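Local structure of sulfide-quinone reductase (3HYW) at residues T296-I301 with T308-T313; F358-D361 with P366-R369. The protein oxidises hydrogen sulfide with the help of a quinone and an FAD cofactor, building polysulfur chains on active-site cysteines as a trimeric monotopic membrane enzyme. All coordinates share one frame; numbering follows the deposited sequence.

Interaction 1: T296-I301 with T308-T313. With FAD (flavin-adenine dinucleotide), chain G.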
loop_
_atom_site.group_PDB
_atom_site.type_symbol
_atom_site.label_atom_id
_atom_site.label_comp_id
_atom_site.label_asym_id
_atom_site.label_seq_id
_atom_site.Cartn_x
_atom_site.Cartn_y
_atom_site.Cartn_z
ATOM N N THR A 296 -35.597 -1.492 1.068
ATOM C CA THR A 296 -35.581 -2.817 0.422
ATOM C C THR A 296 -34.564 -3.770 1.059
ATOM O O THR A 296 -33.436 -3.383 1.356
ATOM C CB THR A 296 -35.342 -2.735 -1.108
ATOM O OG1 THR A 296 -34.087 -2.096 -1.396
ATOM C CG2 THR A 296 -36.480 -1.975 -1.781
ATOM N N ALA A 297 -34.970 -5.019 1.262
ATOM C CA ALA A 297 -34.075 -6.021 1.830
ATOM C C ALA A 297 -33.151 -6.583 0.748
ATOM O O ALA A 297 -33.568 -7.373 -0.105
ATOM C CB ALA A 297 -34.872 -7.135 2.496
ATOM N N ILE A 298 -31.892 -6.163 0.784
ATOM C CA ILE A 298 -30.891 -6.667 -0.148
ATOM C C ILE A 298 -29.816 -7.344 0.695
ATOM O O ILE A 298 -29.298 -6.728 1.623
ATOM C CB ILE A 298 -30.266 -5.534 -1.015
ATOM C CG1 ILE A 298 -31.335 -4.804 -1.833
ATOM C CG2 ILE A 298 -29.197 -6.093 -1.970
ATOM C CD1 ILE A 298 -30.784 -3.615 -2.617
ATOM N N PRO A 299 -29.490 -8.616 0.384
ATOM C CA PRO A 299 -28.488 -9.338 1.172
ATOM C C PRO A 299 -27.121 -8.645 1.093
ATOM O O PRO A 299 -26.853 -7.949 0.117
ATOM C CB PRO A 299 -28.437 -10.718 0.501
ATOM C CG PRO A 299 -29.747 -10.825 -0.262
ATOM C CD PRO A 299 -30.015 -9.438 -0.724
ATOM N N PRO A 300 -26.274 -8.803 2.128
ATOM C CA PRO A 300 -24.966 -8.145 2.083
ATOM C C PRO A 300 -24.049 -8.705 0.994
ATOM O O PRO A 300 -24.146 -9.879 0.642
ATOM C CB PRO A 300 -24.388 -8.403 3.480
ATOM C CG PRO A 300 -25.095 -9.597 3.981
ATOM C CD PRO A 300 -26.478 -9.537 3.391
ATOM N N ILE A 301 -23.176 -7.855 0.455
ATOM C CA ILE A 301 -22.218 -8.281 -0.569
ATOM C C ILE A 301 -21.193 -9.262 0.011
ATOM O O ILE A 301 -20.722 -10.161 -0.679
ATOM C CB ILE A 301 -21.535 -7.065 -1.251
ATOM C CG1 ILE A 301 -22.506 -6.416 -2.238
ATOM C CG2 ILE A 301 -20.240 -7.483 -1.958
ATOM C CD1 ILE A 301 -22.115 -5.018 -2.692
ATOM N N THR A 308 -21.654 -5.895 8.498
ATOM C CA THR A 308 -21.961 -4.685 7.737
ATOM C C THR A 308 -23.001 -5.016 6.663
ATOM O O THR A 308 -23.195 -6.176 6.320
ATOM C CB THR A 308 -20.708 -4.071 7.060
ATOM O OG1 THR A 308 -20.151 -5.007 6.125
ATOM C CG2 THR A 308 -19.648 -3.690 8.088
ATOM N N GLY A 309 -23.659 -3.993 6.133
ATOM C CA GLY A 309 -24.673 -4.193 5.105
ATOM C C GLY A 309 -24.380 -3.400 3.849
ATOM O O GLY A 309 -23.418 -2.624 3.799
ATOM N N VAL A 310 -25.228 -3.588 2.839
ATOM C CA VAL A 310 -25.029 -2.985 1.531
ATOM C C VAL A 310 -25.698 -1.608 1.459
ATOM O O VAL A 310 -26.841 -1.451 1.888
ATOM C CB VAL A 310 -25.493 -3.950 0.380
ATOM C CG1 VAL A 310 -27.009 -4.096 0.346
ATOM C CG2 VAL A 310 -24.958 -3.501 -0.984
ATOM N N PRO A 311 -24.962 -0.591 0.974
ATOM C CA PRO A 311 -25.581 0.709 0.710
ATOM C C PRO A 311 -26.556 0.663 -0.449
ATOM O O PRO A 311 -26.348 -0.084 -1.412
ATOM C CB PRO A 311 -24.386 1.596 0.331
ATOM C CG PRO A 311 -23.372 0.641 -0.189
ATOM C CD PRO A 311 -23.519 -0.570 0.681
ATOM N N LYS A 312 -27.607 1.471 -0.345
ATOM C CA LYS A 312 -28.501 1.742 -1.458
ATOM C C LYS A 312 -28.299 3.211 -1.787
ATOM O O LYS A 312 -28.839 4.092 -1.116
ATOM C CB LYS A 312 -29.964 1.461 -1.092
ATOM C CG LYS A 312 -30.303 -0.016 -0.904
ATOM C CD LYS A 312 -30.197 -0.404 0.548
ATOM C CE LYS A 312 -30.846 -1.749 0.813
ATOM N NZ LYS A 312 -31.355 -1.823 2.208
ATOM N N THR A 313 -27.480 3.461 -2.800
ATOM C CA THR A 313 -27.097 4.817 -3.178
ATOM C C THR A 313 -28.154 5.445 -4.080
ATOM O O THR A 313 -29.055 4.755 -4.564
ATOM C CB THR A 313 -25.739 4.843 -3.913
ATOM O OG1 THR A 313 -25.913 4.451 -5.280
ATOM C CG2 THR A 313 -24.739 3.930 -3.249
HETATM P PA FAD G . -35.406 8.861 1.906
HETATM O O1A FAD G . -34.914 9.708 0.760
HETATM O O2A FAD G . -34.819 9.058 3.270
HETATM O O5B FAD G . -36.989 9.074 1.960
HETATM C C5B FAD G . -37.863 8.337 2.800
HETATM C C4B FAD G . -39.150 9.140 2.905
HETATM O O4B FAD G . -40.170 8.356 3.522
HETATM C C3B FAD G . -38.966 10.361 3.791
HETATM O O3B FAD G . -39.659 11.466 3.198
HETATM C C2B FAD G . -39.617 9.958 5.100
HETATM O O2B FAD G . -40.102 11.087 5.824
HETATM C C1B FAD G . -40.748 9.070 4.614
HETATM N N9A FAD G . -41.272 8.104 5.617
HETATM C C8A FAD G . -40.565 7.384 6.514
HETATM N N7A FAD G . -41.422 6.607 7.222
HETATM C C5A FAD G . -42.672 6.854 6.763
HETATM C C6A FAD G . -43.938 6.375 7.095
HETATM N N6A FAD G . -44.086 5.455 8.076
HETATM N N1A FAD G . -45.026 6.835 6.422
HETATM C C2A FAD G . -44.898 7.748 5.444
HETATM N N3A FAD G . -43.691 8.228 5.107
HETATM C C4A FAD G . -42.567 7.794 5.747
HETATM N N1 FAD G . -26.454 8.441 -1.823
HETATM C C2 FAD G . -25.715 8.853 -2.887
HETATM O O2 FAD G . -25.843 8.287 -3.991
HETATM N N3 FAD G . -24.839 9.882 -2.783
HETATM C C4 FAD G . -24.686 10.521 -1.605
HETATM O O4 FAD G . -23.800 11.552 -1.475
HETATM C C4X FAD G . -25.429 10.115 -0.503
HETATM N N5 FAD G . -25.265 10.754 0.677
HETATM C C5X FAD G . -25.983 10.382 1.760
HETATM C C6 FAD G . -25.806 11.069 2.966
HETATM C C7 FAD G . -26.524 10.702 4.100
HETATM C C7M FAD G . -26.296 11.470 5.388
HETATM C C8 FAD G . -27.425 9.637 4.018
HETATM C C8M FAD G . -28.237 9.179 5.215
HETATM C C9 FAD G . -27.592 8.953 2.811
HETATM C C9A FAD G . -26.881 9.322 1.658
HETATM N N10 FAD G . -27.053 8.673 0.468
HETATM C C10 FAD G . -26.328 9.055 -0.616
HETATM C "C1'" FAD G . -27.956 7.502 0.384
HETATM C "C2'" FAD G . -29.319 7.619 -0.267
HETATM O "O2'" FAD G . -29.205 8.245 -1.552
HETATM C "C3'" FAD G . -30.267 8.355 0.681
HETATM O "O3'" FAD G . -30.342 7.632 1.933
HETATM C "C4'" FAD G . -31.658 8.493 0.078
HETATM O "O4'" FAD G . -32.352 9.520 0.798
HETATM C "C5'" FAD G . -32.428 7.179 0.156
HETATM O "O5'" FAD G . -33.685 7.314 -0.499
HETATM P P FAD G . -35.034 6.648 0.082
HETATM O O1P FAD G . -36.164 7.056 -0.826
HETATM O O2P FAD G . -34.812 5.179 0.372
HETATM O O3P FAD G . -35.227 7.313 1.538
HETATM O O HOH W 1 -27.151 -5.783 3.389
HETATM O O HOH W 2 -30.871 -5.006 3.127
#

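Interaction 2: F358-D361 with P366-R369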
loop_
_atom_site.group_PDB
_atom_site.type_symbol
_atom_site.label_atom_id
_atom_site.label_comp_id
_atom_site.label_asym_id
_atom_site.label_seq_id
_atom_site.Cartn_x
_atom_site.Cartn_y
_atom_site.Cartn_z
ATOM N N PHE A 358 -16.198 7.682 -6.942
ATOM C CA PHE A 358 -16.287 6.231 -7.020
ATOM C C PHE A 358 -17.398 5.852 -7.987
ATOM O O PHE A 358 -18.487 6.444 -7.973
ATOM C CB PHE A 358 -16.521 5.618 -5.627
ATOM C CG PHE A 358 -15.470 6.002 -4.620
ATOM C CD1 PHE A 358 -14.274 5.293 -4.538
ATOM C CD2 PHE A 358 -15.662 7.097 -3.773
ATOM C CE1 PHE A 358 -13.289 5.658 -3.616
ATOM C CE2 PHE A 358 -14.688 7.473 -2.855
ATOM C CZ PHE A 358 -13.496 6.752 -2.775
ATOM N N PHE A 359 -17.101 4.900 -8.862
ATOM C CA PHE A 359 -18.093 4.342 -9.771
ATOM C C PHE A 359 -17.921 2.837 -9.759
ATOM O O PHE A 359 -16.811 2.346 -9.934
ATOM C CB PHE A 359 -17.915 4.890 -11.198
ATOM C CG PHE A 359 -18.819 4.241 -12.225
ATOM C CD1 PHE A 359 -18.279 3.568 -13.319
ATOM C CD2 PHE A 359 -20.207 4.299 -12.096
ATOM C CE1 PHE A 359 -19.102 2.969 -14.275
ATOM C CE2 PHE A 359 -21.038 3.698 -13.046
ATOM C CZ PHE A 359 -20.485 3.035 -14.133
ATOM N N ALA A 360 -19.020 2.121 -9.528
ATOM C CA ALA A 360 -19.019 0.665 -9.535
ATOM C C ALA A 360 -20.204 0.156 -10.350
ATOM O O ALA A 360 -21.350 0.512 -10.072
ATOM C CB ALA A 360 -19.064 0.126 -8.106
ATOM N N ASP A 361 -19.918 -0.668 -11.355
ATOM C CA ASP A 361 -20.945 -1.173 -12.266
ATOM C C ASP A 361 -20.861 -2.689 -12.498
ATOM O O ASP A 361 -19.972 -3.154 -13.213
ATOM C CB ASP A 361 -20.884 -0.436 -13.613
ATOM C CG ASP A 361 -21.891 -0.976 -14.627
ATOM O OD1 ASP A 361 -23.023 -1.302 -14.228
ATOM O OD2 ASP A 361 -21.543 -1.084 -15.822
ATOM N N PRO A 366 -20.159 -9.985 -9.545
ATOM C CA PRO A 366 -19.001 -9.537 -10.344
ATOM C C PRO A 366 -19.245 -8.221 -11.088
ATOM O O PRO A 366 -20.332 -7.993 -11.618
ATOM C CB PRO A 366 -18.789 -10.679 -11.347
ATOM C CG PRO A 366 -19.629 -11.820 -10.847
ATOM C CD PRO A 366 -20.765 -11.202 -10.114
ATOM N N ARG A 367 -18.228 -7.367 -11.121
ATOM C CA ARG A 367 -18.359 -6.050 -11.736
ATOM C C ARG A 367 -17.808 -6.028 -13.155
ATOM O O ARG A 367 -16.828 -6.709 -13.461
ATOM C CB ARG A 367 -17.655 -4.993 -10.885
ATOM C CG ARG A 367 -18.114 -4.954 -9.447
ATOM C CD ARG A 367 -17.817 -3.614 -8.823
ATOM N NE ARG A 367 -18.433 -3.487 -7.504
ATOM C CZ ARG A 367 -17.757 -3.383 -6.361
ATOM N NH1 ARG A 367 -18.413 -3.272 -5.216
ATOM N NH2 ARG A 367 -16.426 -3.371 -6.362
ATOM N N GLU A 368 -18.456 -5.247 -14.019
ATOM C CA GLU A 368 -17.945 -4.994 -15.361
ATOM C C GLU A 368 -16.817 -3.961 -15.289
ATOM O O GLU A 368 -15.802 -4.101 -15.964
ATOM C CB GLU A 368 -19.069 -4.527 -16.298
ATOM C CG GLU A 368 -18.824 -4.795 -17.789
ATOM C CD GLU A 368 -19.047 -6.255 -18.215
ATOM O OE1 GLU A 368 -19.566 -7.065 -17.412
ATOM O OE2 GLU A 368 -18.705 -6.591 -19.370
ATOM N N ARG A 369 -16.991 -2.931 -14.461
ATOM C CA ARG A 369 -15.941 -1.930 -14.265
ATOM C C ARG A 369 -16.109 -1.087 -13.012
ATOM O O ARG A 369 -17.195 -1.020 -12.419
ATOM C CB ARG A 369 -15.793 -1.017 -15.496
ATOM C CG ARG A 369 -16.958 -0.067 -15.746
ATOM C CD ARG A 369 -16.692 0.835 -16.961
ATOM N NE ARG A 369 -16.297 0.058 -18.139
ATOM C CZ ARG A 369 -17.139 -0.596 -18.942
ATOM N NH1 ARG A 369 -18.452 -0.579 -18.716
ATOM N NH2 ARG A 369 -16.662 -1.274 -19.976
HETATM O O HOH W 3 -20.035 0.715 -16.898
#

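Interaction 1: T296-I301 with T308-T313
Val310 packs both of its methyl groups against 296-301, one on each of two isoleucines. Val310 CG1 lies 3.8 Å from Ile298 CG2, and Val310 CG2 lies 3.6 Å from Ile301 CD1, each pair of side chains meeting at about a right angle. With chi1 at 70°, CG1 sits between the backbone N and carbonyl carbon of Val310 and CG2 anti to its N, which splits the two methyls between their partners. Beside this apolar patch, water 1 donates to Ile298 O at 2.9 Å and accepts from Val310 N at 3.0 Å, bridging the two backbones. The Lys312 side chain passes that of Ile298 in the opposite direction, its CE 3.9 Å from Ile298 CD1, and bends at chi2 (94°) to bring NZ within 2.7 Å of Thr296 O, nearly in line with the carbonyl (162°). The same NZ also donates to Val294 O. A methionine here would probably leave both carbonyls without their ammonium donor and weaken the tie between the two segments. Thr313, next in the chain, places CB 3.4 Å from O2 of the FAD and is the N-cap of helix 314-332. Both segments belong to the connection from strand 289-291 to this helix, whose Met320 packs on Thr296, Ile298 and Lys312.

Interaction 2: F358-D361 with P366-R369
Asp361 and Arg369 meet through their backbones as an antiparallel hydrogen-bonded pair. Asp361 N donates to Arg369 O at 2.9 Å, and in return Asp361 O takes two donors, Glu368 N at 2.7 Å and Arg369 N at 3.2 Å. Both approach in the carbonyl plane, but the N-H points more directly at the oxygen from Arg369 (163°) than from Glu368 (139°). The side chains of Asp361 and Arg369 share one face of the sheet; OD2 and NH1 are too far apart for a salt bridge, and water 3 joins them, donating to Asp361 OD2 at 2.6 Å and accepting from Arg369 NH1 at 2.7 Å. This water also lies at the edge of the Phe359 ring, in its plane. Phe359 CE1 touches Arg369 CG at 4.0 Å, with ring and guanidinium nearly coplanar (5°). Arg367 passes alongside Ala360, whose CB rests over one face of the guanidinium, 3.7 Å from Arg367 NE.

Farther out, Arg342 forms a salt bridge with Asp361 OD1, while the carbonyls of Val363, Val196 and Gly198 hold the Arg367 guanidinium. Glu368, its chain bent at chi2, turns its carboxylate away to accept from Tyr178 N of a neighbouring subunit. Two residues, Glu368 and Arg369, thus face the single Asp361: a classic beta bulge, here where strands 355-361 and 369-375 of the antiparallel sheet begin to pair.

How the interactions relate
The centre of interaction 1 lies about 10 Å from the centre of the chain, that of interaction 2 about 18 Å, yet interaction 2 is the more uniformly buried, probably in part because a neighbouring subunit packs on 366-369; no other chain touches interaction 1. The contacts share no element: 296-301 and 308-313 belong to one loop beside the flavin, whereas 358-361 and 366-369 flank the turn between two strands. Their chemistry differs accordingly. Interaction 1 joins irregular segments by apolar side chains, a lysine-carbonyl bond and bridging water, while interaction 2 rests on direct backbone pairing edged by charged groups. Their centres are about 16 Å apart and their nearest atoms about 5 Å, without touching.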